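Local atomic coordinates of BAG family molecular chaperone regulator 1 (Arabidopsis thaliana, PDB entry 4HWC), a protein that binds the ATPase domain of HSP70/HSC70 chaperones and, as a co-chaperone, probably regulates programmed cell death and stress responses. Residues S10-S13 and L14-R18. Numbering follows the deposited sequence.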
loop_
_atom_site.group_PDB
_atom_site.type_symbol
_atom_site.label_atom_id
_atom_site.label_comp_id
_atom_site.label_asym_id
_atom_site.label_seq_id
_atom_site.Cartn_x
_atom_site.Cartn_y
_atom_site.Cartn_z
ATOM N N SER A 10 -1.630 6.857 -11.793
ATOM C CA SER A 10 -3.038 6.727 -11.427
ATOM C C SER A 10 -3.419 5.254 -11.483
ATOM O O SER A 10 -4.393 4.825 -10.864
ATOM C CB SER A 10 -3.926 7.526 -12.387
ATOM O OG SER A 10 -3.783 8.921 -12.179
ATOM N N ASP A 11 -2.637 4.487 -12.239
ATOM C CA ASP A 11 -2.857 3.057 -12.389
ATOM C C ASP A 11 -2.369 2.313 -11.147
ATOM O O ASP A 11 -3.061 1.438 -10.625
ATOM C CB ASP A 11 -2.126 2.547 -13.631
ATOM C CG ASP A 11 -2.017 1.039 -13.663
ATOM O OD1 ASP A 11 -1.080 0.499 -13.036
ATOM O OD2 ASP A 11 -2.873 0.391 -14.303
ATOM N N ILE A 12 -1.168 2.655 -10.693
ATOM C CA ILE A 12 -0.596 2.050 -9.496
ATOM C C ILE A 12 -1.514 2.469 -8.359
ATOM O O ILE A 12 -1.736 1.723 -7.404
ATOM C CB ILE A 12 0.830 2.589 -9.223
ATOM C CG1 ILE A 12 1.809 1.996 -10.237
ATOM C CG2 ILE A 12 1.252 2.282 -7.788
ATOM C CD1 ILE A 12 3.233 2.482 -10.087
ATOM N N SER A 13 -2.049 3.677 -8.487
ATOM C CA SER A 13 -2.947 4.240 -7.494
ATOM C C SER A 13 -4.189 3.373 -7.312
ATOM O O SER A 13 -4.684 3.222 -6.203
ATOM C CB SER A 13 -3.364 5.649 -7.910
ATOM O OG SER A 13 -4.224 6.215 -6.944
ATOM N N LEU A 14 -4.689 2.811 -8.408
ATOM C CA LEU A 14 -5.871 1.960 -8.353
ATOM C C LEU A 14 -5.565 0.679 -7.583
ATOM O O LEU A 14 -6.400 0.188 -6.827
ATOM C CB LEU A 14 -6.348 1.620 -9.767
ATOM C CG LEU A 14 -6.799 2.802 -10.632
ATOM C CD1 LEU A 14 -7.154 2.310 -12.026
ATOM C CD2 LEU A 14 -7.990 3.488 -9.985
ATOM N N GLU A 15 -4.365 0.143 -7.778
ATOM C CA GLU A 15 -3.958 -1.069 -7.080
ATOM C C GLU A 15 -3.706 -0.755 -5.609
ATOM O O GLU A 15 -3.978 -1.577 -4.730
ATOM C CB GLU A 15 -2.698 -1.652 -7.717
ATOM C CG GLU A 15 -2.214 -2.952 -7.086
ATOM C CD GLU A 15 -3.335 -3.964 -6.861
ATOM O OE1 GLU A 15 -4.365 -3.898 -7.568
ATOM O OE2 GLU A 15 -3.176 -4.838 -5.981
ATOM N N VAL A 16 -3.175 0.431 -5.338
ATOM C CA VAL A 16 -2.937 0.821 -3.956
ATOM C C VAL A 16 -4.298 0.996 -3.274
ATOM O O VAL A 16 -4.434 0.714 -2.085
ATOM C CB VAL A 16 -2.116 2.128 -3.875
ATOM C CG1 VAL A 16 -2.020 2.606 -2.425
ATOM C CG2 VAL A 16 -0.712 1.880 -4.417
ATOM N N ASP A 17 -5.306 1.455 -4.020
ATOM C CA ASP A 17 -6.646 1.615 -3.443
ATOM C C ASP A 17 -7.154 0.255 -2.969
ATOM O O ASP A 17 -7.714 0.125 -1.875
ATOM C CB ASP A 17 -7.662 2.144 -4.470
ATOM C CG ASP A 17 -7.383 3.562 -4.906
ATOM O OD1 ASP A 17 -6.770 4.316 -4.124
ATOM O OD2 ASP A 17 -7.798 3.928 -6.029
ATOM N N ARG A 18 -6.967 -0.753 -3.812
ATOM C CA ARG A 18 -7.426 -2.096 -3.496
ATOM C C ARG A 18 -6.637 -2.694 -2.343
ATOM O O ARG A 18 -7.212 -3.337 -1.473
ATOM C CB ARG A 18 -7.314 -3.002 -4.720
ATOM C CG ARG A 18 -8.097 -4.308 -4.596
ATOM C CD ARG A 18 -7.801 -5.232 -5.760
ATOM N NE ARG A 18 -6.417 -5.694 -5.724
ATOM C CZ ARG A 18 -5.978 -6.678 -4.946
ATOM N NH1 ARG A 18 -6.816 -7.315 -4.136
ATOM N NH2 ARG A 18 -4.698 -7.020 -4.972
HETATM O O HOH W 1 -6.955 5.930 -7.449
#
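Successive turns of helix 5-31, the first helix of the BAG-domain bundle, meet where I12 and S13 reach V16 and D17. V16 N donates to I12 O at 2.8 Å and D17 N to S13 O at 2.9 Å. The two preceding i+4 bonds are weak: L14 N lies 3.2 Å from S10 O, and E15 N 3.4 Å from D11 O. On the buried side I12 and V16 touch methyl to methyl, CG2 to CG2 at 3.9 Å; I12 also packs on helix 38-55 and V16 on helix 62-88. S13 OG, anti to its backbone N (chi1 -179°), and D17 OD2 share a water, which donates to D17 OD2 at 2.6 Å. R74 of helix 62-88 forms a salt bridge with D17 OD1. Farther round, R18 grips the E15 carboxylate side-on. R18 NH2 reaches the syn lone pair of E15 OE2 at 2.8 Å, while R18 NE points almost straight at E15 OE1, 171° at the hydrogen. The bend at chi2 of E15 (46°) turns the carboxylate toward R18. Replacing E15 with an alanine removes the carboxylate, and the R18 guanidinium would probably be left without this anionic mate, free to turn, with the like charge of R22 close by. Such i to i+3 and i to i+4 pairings, with I12 and V16 turned to the other helices and polar S13, D17, E15 and R18 along the flanks, mark an amphipathic helix in the three-helix bundle of a BAG domain.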